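Local coordinates for protein fasciclin I (Drosophila melanogaster, PDB 1O70) that serves as a neural cell adhesion molecule, a GPI-anchored surface protein built of repeated FAS1 domains, of which the third and fourth form this chain, at residues A[172-177]-A[197-202]; A[178-183]-A[219-224]. All blocks are in the same frame, centred on the assembly; numbering follows the deposited sequence.

Interaction 1: residues A[172-177]-A[197-202]; sequences SDTYKM and FVPRDK. With SO4 (sulfate ion), chain C; SO4 (sulfate ion), chain E.
Asp173 and Asp201 bring the backbones nearest, 5.5 Å between their CA atoms, where helix 172-177 passes the junction of strand 193-199 and helix 201-210. The Asp201 carboxylate takes two bonds from the start of the short helix: Ser172 OG donates to the syn lone pair of Asp201 OD2 at 2.6 Å, and Asp173 N reaches Asp201 OD1 at 2.7 Å, on the syn side but 21° out of the carboxylate plane. The carboxylates of Asp173 and Asp201 are stacked, their planes 22° apart, a closeness of like charges that the two donors on Asp201 probably ease from that side. With an alanine in place of Asp201, Ser172 OG and Asp173 N would probably lose their common acceptor. Thr174 OG1 donates to Pro199 O at 2.9 Å, in the carbonyl plane on a lone pair, and accepts a hydrogen bond from Trp204 NE1. Thr174 CG2, anti to the backbone N, leaves OG1 facing Pro199 and lies 3.6 Å from Val198 CG1. A water accepts from Thr174 N at 3.0 Å and sits between Pro199 O and Asp201 OD1. The contact seats a short helix where strand 193-199 of the mixed sheet gives way to helix 201-210 in the fourth FAS1 domain.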
loop_
_atom_site.group_PDB
_atom_site.type_symbol
_atom_site.label_atom_id
_atom_site.label_comp_id
_atom_site.label_asym_id
_atom_site.label_seq_id
_atom_site.Cartn_x
_atom_site.Cartn_y
_atom_site.Cartn_z
ATOM N N SER A 172 -6.695 2.956 10.264
ATOM C CA SER A 172 -6.987 3.311 11.653
ATOM C C SER A 172 -8.011 2.437 12.391
ATOM O O SER A 172 -7.787 2.082 13.555
ATOM C CB SER A 172 -7.412 4.783 11.746
ATOM O OG SER A 172 -8.826 4.936 11.652
ATOM N N ASP A 173 -9.116 2.084 11.732
ATOM C CA ASP A 173 -10.125 1.248 12.377
ATOM C C ASP A 173 -9.609 -0.164 12.621
ATOM O O ASP A 173 -9.658 -0.678 13.743
ATOM C CB ASP A 173 -11.406 1.192 11.535
ATOM C CG ASP A 173 -12.256 2.438 11.683
ATOM O OD1 ASP A 173 -11.952 3.264 12.551
ATOM O OD2 ASP A 173 -13.235 2.604 10.937
ATOM N N THR A 174 -9.111 -0.796 11.567
ATOM C CA THR A 174 -8.584 -2.138 11.714
ATOM C C THR A 174 -7.438 -2.151 12.731
ATOM O O THR A 174 -7.306 -3.099 13.505
ATOM C CB THR A 174 -8.101 -2.715 10.363
ATOM O OG1 THR A 174 -9.235 -3.000 9.538
ATOM C CG2 THR A 174 -7.316 -4.001 10.574
ATOM N N TYR A 175 -6.630 -1.094 12.763
ATOM C CA TYR A 175 -5.518 -1.050 13.707
ATOM C C TYR A 175 -6.033 -0.917 15.133
ATOM O O TYR A 175 -5.513 -1.541 16.059
ATOM C CB TYR A 175 -4.577 0.115 13.384
ATOM C CG TYR A 175 -3.604 0.448 14.495
ATOM C CD1 TYR A 175 -2.649 -0.475 14.926
ATOM C CD2 TYR A 175 -3.650 1.693 15.124
ATOM C CE1 TYR A 175 -1.762 -0.162 15.959
ATOM C CE2 TYR A 175 -2.776 2.020 16.152
ATOM C CZ TYR A 175 -1.837 1.095 16.567
ATOM O OH TYR A 175 -0.979 1.438 17.585
ATOM N N LYS A 176 -7.063 -0.103 15.306
ATOM C CA LYS A 176 -7.636 0.090 16.627
ATOM C C LYS A 176 -8.336 -1.173 17.137
ATOM O O LYS A 176 -8.201 -1.539 18.305
ATOM C CB LYS A 176 -8.620 1.255 16.606
ATOM C CG LYS A 176 -9.336 1.435 17.920
ATOM C CD LYS A 176 -9.740 2.878 18.120
ATOM C CE LYS A 176 -10.809 3.311 17.142
ATOM N NZ LYS A 176 -11.240 4.706 17.453
ATOM N N MET A 177 -9.066 -1.844 16.254
ATOM C CA MET A 177 -9.781 -3.055 16.621
ATOM C C MET A 177 -8.834 -4.163 17.079
ATOM O O MET A 177 -9.188 -4.973 17.932
ATOM C CB MET A 177 -10.611 -3.547 15.436
ATOM C CG MET A 177 -11.632 -4.599 15.782
ATOM S SD MET A 177 -12.683 -4.937 14.343
ATOM C CE MET A 177 -12.621 -6.661 14.267
ATOM N N PHE A 197 -5.157 -9.006 5.194
ATOM C CA PHE A 197 -6.187 -8.406 4.362
ATOM C C PHE A 197 -6.873 -7.422 5.284
ATOM O O PHE A 197 -7.725 -7.796 6.091
ATOM C CB PHE A 197 -7.184 -9.451 3.856
ATOM C CG PHE A 197 -6.574 -10.472 2.954
ATOM C CD1 PHE A 197 -5.904 -11.563 3.491
ATOM C CD2 PHE A 197 -6.590 -10.300 1.570
ATOM C CE1 PHE A 197 -5.250 -12.474 2.674
ATOM C CE2 PHE A 197 -5.939 -11.205 0.733
ATOM C CZ PHE A 197 -5.262 -12.295 1.287
ATOM N N VAL A 198 -6.476 -6.159 5.158
ATOM C CA VAL A 198 -6.982 -5.088 6.003
ATOM C C VAL A 198 -8.149 -4.263 5.480
ATOM O O VAL A 198 -8.021 -3.549 4.490
ATOM C CB VAL A 198 -5.869 -4.086 6.332
ATOM C CG1 VAL A 198 -6.419 -2.992 7.203
ATOM C CG2 VAL A 198 -4.711 -4.793 7.010
ATOM N N PRO A 199 -9.311 -4.347 6.143
ATOM C CA PRO A 199 -10.445 -3.547 5.672
ATOM C C PRO A 199 -10.117 -2.064 5.943
ATOM O O PRO A 199 -9.609 -1.723 7.010
ATOM C CB PRO A 199 -11.602 -4.047 6.535
ATOM C CG PRO A 199 -11.212 -5.484 6.838
ATOM C CD PRO A 199 -9.743 -5.341 7.145
ATOM N N ARG A 200 -10.387 -1.188 4.979
ATOM C CA ARG A 200 -10.114 0.234 5.149
ATOM C C ARG A 200 -11.188 0.828 6.055
ATOM O O ARG A 200 -12.210 0.191 6.302
ATOM C CB ARG A 200 -10.148 0.945 3.800
ATOM C CG ARG A 200 -11.490 0.821 3.118
ATOM C CD ARG A 200 -11.449 1.318 1.693
ATOM N NE ARG A 200 -11.126 2.735 1.626
ATOM C CZ ARG A 200 -11.294 3.484 0.540
ATOM N NH1 ARG A 200 -11.783 2.945 -0.573
ATOM N NH2 ARG A 200 -10.975 4.772 0.567
ATOM N N ASP A 201 -10.968 2.044 6.550
ATOM C CA ASP A 201 -11.947 2.686 7.418
ATOM C C ASP A 201 -13.344 2.708 6.779
ATOM O O ASP A 201 -14.329 2.311 7.421
ATOM C CB ASP A 201 -11.494 4.107 7.765
ATOM C CG ASP A 201 -10.524 4.148 8.957
ATOM O OD1 ASP A 201 -9.994 3.077 9.368
ATOM O OD2 ASP A 201 -10.283 5.261 9.481
ATOM N N LYS A 202 -13.435 3.157 5.524
ATOM C CA LYS A 202 -14.719 3.218 4.808
ATOM C C LYS A 202 -15.429 1.858 4.899
ATOM O O LYS A 202 -16.657 1.789 4.993
ATOM C CB LYS A 202 -14.498 3.583 3.338
ATOM C CG LYS A 202 -15.776 3.973 2.595
ATOM C CD LYS A 202 -15.553 4.090 1.084
ATOM C CE LYS A 202 -14.379 5.013 0.716
ATOM N NZ LYS A 202 -14.583 6.452 1.056
HETATM S S SO4 C . -10.888 5.642 4.068
HETATM O O1 SO4 C . -9.614 5.973 4.695
HETATM O O2 SO4 C . -11.085 4.183 4.130
HETATM O O3 SO4 C . -12.000 6.303 4.766
HETATM O O4 SO4 C . -10.853 6.081 2.659
HETATM S S SO4 E . -14.345 3.973 15.138
HETATM O O1 SO4 E . -14.077 4.904 16.258
HETATM O O2 SO4 E . -13.273 2.957 15.076
HETATM O O3 SO4 E . -15.649 3.306 15.352
HETATM O O4 SO4 E . -14.377 4.729 13.866
HETATM O O HOH W 1 -9.348 0.298 8.804
#

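Interaction 2: residues A[178-183]-A[219-224]; sequences GKFSHF and FMADFS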
loop_
_atom_site.group_PDB
_atom_site.type_symbol
_atom_site.label_atom_id
_atom_site.label_comp_id
_atom_site.label_asym_id
_atom_site.label_seq_id
_atom_site.Cartn_x
_atom_site.Cartn_y
_atom_site.Cartn_z
ATOM N N GLY A 178 -7.634 -4.189 16.507
ATOM C CA GLY A 178 -6.653 -5.202 16.858
ATOM C C GLY A 178 -5.971 -4.946 18.185
ATOM O O GLY A 178 -5.114 -5.713 18.617
ATOM N N LYS A 179 -6.343 -3.862 18.846
ATOM C CA LYS A 179 -5.735 -3.552 20.127
ATOM C C LYS A 179 -6.457 -4.182 21.308
ATOM O O LYS A 179 -5.818 -4.651 22.245
ATOM C CB LYS A 179 -5.683 -2.047 20.335
ATOM C CG LYS A 179 -4.581 -1.342 19.597
ATOM C CD LYS A 179 -4.653 0.120 19.960
ATOM C CE LYS A 179 -3.454 0.892 19.488
ATOM N NZ LYS A 179 -3.573 2.297 19.963
ATOM N N PHE A 180 -7.784 -4.205 21.261
ATOM C CA PHE A 180 -8.561 -4.752 22.359
ATOM C C PHE A 180 -8.129 -6.140 22.813
ATOM O O PHE A 180 -8.213 -6.448 23.991
ATOM C CB PHE A 180 -10.053 -4.791 22.004
ATOM C CG PHE A 180 -10.628 -3.459 21.642
ATOM C CD1 PHE A 180 -10.600 -3.012 20.327
ATOM C CD2 PHE A 180 -11.194 -2.643 22.620
ATOM C CE1 PHE A 180 -11.124 -1.771 19.990
ATOM C CE2 PHE A 180 -11.722 -1.397 22.291
ATOM C CZ PHE A 180 -11.689 -0.957 20.973
ATOM N N SER A 181 -7.661 -6.963 21.882
ATOM C CA SER A 181 -7.252 -8.328 22.181
ATOM C C SER A 181 -5.749 -8.544 22.062
ATOM O O SER A 181 -5.270 -9.669 22.186
ATOM C CB SER A 181 -7.929 -9.284 21.210
ATOM O OG SER A 181 -7.352 -9.138 19.919
ATOM N N HIS A 182 -5.012 -7.475 21.785
ATOM C CA HIS A 182 -3.562 -7.554 21.630
ATOM C C HIS A 182 -3.209 -8.394 20.415
ATOM O O HIS A 182 -2.143 -9.012 20.338
ATOM C CB HIS A 182 -2.926 -8.123 22.897
ATOM C CG HIS A 182 -3.081 -7.228 24.087
ATOM N ND1 HIS A 182 -2.139 -6.283 24.440
ATOM C CD2 HIS A 182 -4.094 -7.098 24.976
ATOM C CE1 HIS A 182 -2.565 -5.611 25.495
ATOM N NE2 HIS A 182 -3.749 -6.084 25.839
ATOM N N PHE A 183 -4.135 -8.408 19.463
ATOM C CA PHE A 183 -3.965 -9.124 18.214
ATOM C C PHE A 183 -2.795 -8.509 17.439
ATOM O O PHE A 183 -2.060 -9.218 16.761
ATOM C CB PHE A 183 -5.240 -9.000 17.380
ATOM C CG PHE A 183 -5.118 -9.558 15.993
ATOM C CD1 PHE A 183 -5.351 -10.895 15.750
ATOM C CD2 PHE A 183 -4.740 -8.743 14.934
ATOM C CE1 PHE A 183 -5.226 -11.415 14.469
ATOM C CE2 PHE A 183 -4.610 -9.254 13.647
ATOM C CZ PHE A 183 -4.849 -10.592 13.419
ATOM N N PHE A 219 -15.672 -2.911 18.559
ATOM C CA PHE A 219 -14.809 -1.893 19.134
ATOM C C PHE A 219 -15.054 -1.737 20.640
ATOM O O PHE A 219 -15.074 -0.625 21.171
ATOM C CB PHE A 219 -14.990 -0.545 18.419
ATOM C CG PHE A 219 -14.505 -0.543 16.992
ATOM C CD1 PHE A 219 -15.332 -0.987 15.964
ATOM C CD2 PHE A 219 -13.202 -0.151 16.679
ATOM C CE1 PHE A 219 -14.877 -1.045 14.655
ATOM C CE2 PHE A 219 -12.741 -0.208 15.364
ATOM C CZ PHE A 219 -13.580 -0.659 14.351
ATOM N N MET A 220 -15.252 -2.864 21.322
ATOM C CA MET A 220 -15.467 -2.881 22.773
ATOM C C MET A 220 -14.618 -3.972 23.398
ATOM O O MET A 220 -14.575 -5.099 22.902
ATOM C CB MET A 220 -16.939 -3.131 23.111
ATOM C CG MET A 220 -17.768 -1.872 23.210
ATOM S SD MET A 220 -19.517 -2.244 23.294
ATOM C CE MET A 220 -19.749 -2.271 25.072
ATOM N N ALA A 221 -13.944 -3.632 24.491
ATOM C CA ALA A 221 -13.086 -4.587 25.183
ATOM C C ALA A 221 -13.865 -5.819 25.618
ATOM O O ALA A 221 -13.334 -6.925 25.616
ATOM C CB ALA A 221 -12.434 -3.925 26.390
ATOM N N ASP A 222 -15.127 -5.630 25.985
ATOM C CA ASP A 222 -15.949 -6.750 26.409
ATOM C C ASP A 222 -15.964 -7.891 25.404
ATOM O O ASP A 222 -16.110 -9.052 25.788
ATOM C CB ASP A 222 -17.392 -6.308 26.654
ATOM C CG ASP A 222 -17.702 -6.126 28.118
ATOM O OD1 ASP A 222 -17.340 -7.021 28.920
ATOM O OD2 ASP A 222 -18.324 -5.096 28.463
ATOM N N PHE A 223 -15.822 -7.580 24.119
ATOM C CA PHE A 223 -15.867 -8.639 23.114
ATOM C C PHE A 223 -14.562 -8.869 22.373
ATOM O O PHE A 223 -14.567 -9.312 21.223
ATOM C CB PHE A 223 -16.988 -8.366 22.112
ATOM C CG PHE A 223 -18.293 -8.004 22.756
ATOM C CD1 PHE A 223 -18.530 -6.700 23.180
ATOM C CD2 PHE A 223 -19.281 -8.966 22.955
ATOM C CE1 PHE A 223 -19.732 -6.356 23.794
ATOM C CE2 PHE A 223 -20.488 -8.636 23.569
ATOM C CZ PHE A 223 -20.715 -7.327 23.988
ATOM N N SER A 224 -13.451 -8.591 23.046
ATOM C CA SER A 224 -12.133 -8.777 22.462
ATOM C C SER A 224 -12.020 -10.132 21.767
ATOM O O SER A 224 -11.400 -10.242 20.711
ATOM C CB SER A 224 -11.055 -8.662 23.544
ATOM O OG SER A 224 -11.153 -9.724 24.474
#
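Phe180 is the first residue of 178-183 to meet 219-224, carried there by a type I beta turn from Lys179 to His182 that His182 N closes on Lys179 O. Phe180 CG stands beside its backbone N (chi1 -58°), and this lays the ring against the backbone of Phe219, Met220 and Ala221. The far end of the ring does much of the touching: Phe180 CZ lies 3.4 Å from Phe219 O and 4.2 Å from Phe219 CB. Along one side, Phe180 CD2 comes to 3.5 Å from Ala221 N, with the methyl of Ala221 a little farther off. Met220 N sits over one face of the ring, 3.9 Å above its plane and offset toward the rim. The aromatic group is thus packed mainly against peptide groups, and no hydrogen bond crosses between the segments. This is surface packing between two connections of the fourth FAS1 domain, the loop leading from helix 172-177 to strand 193-199 and the link that joins helices 212-218 and 224-232. At the main chain of the turn, Phe180 O meets Ser224 CB at 3.6 Å. Next along, Ser181 CB lies 3.6 Å from Ser224 O, a carbonyl that is hydrogen-bonded to Ser227 OG one turn into its helix. Ser181 OG serves its own loop, taking a weak bond of 3.3 Å from Phe183 N. The Phe183 side chain then packs on Lys228, Leu231 and Glu232 of helix 224-232.

In the fold
All four segments belong to the fourth FAS1 domain. From the N terminus the chain runs through helix 172-177 directly into the loop 178-183, then reaches strand 193-199 and helix 201-210, and after helix 212-218 arrives at 219-224. Interaction 1 closes a loop of 19 intervening residues and interaction 2 one of 35; their segments alternate, so the two closures cross. Interaction 1 ties the short helix to the end of a sheet strand, whereas interaction 2 ties the following loop to the connection between two later helices. Their centres lie about 13 Å apart, and the Phe219 ring bridges them by packing on Asp173, Lys176 and Met177.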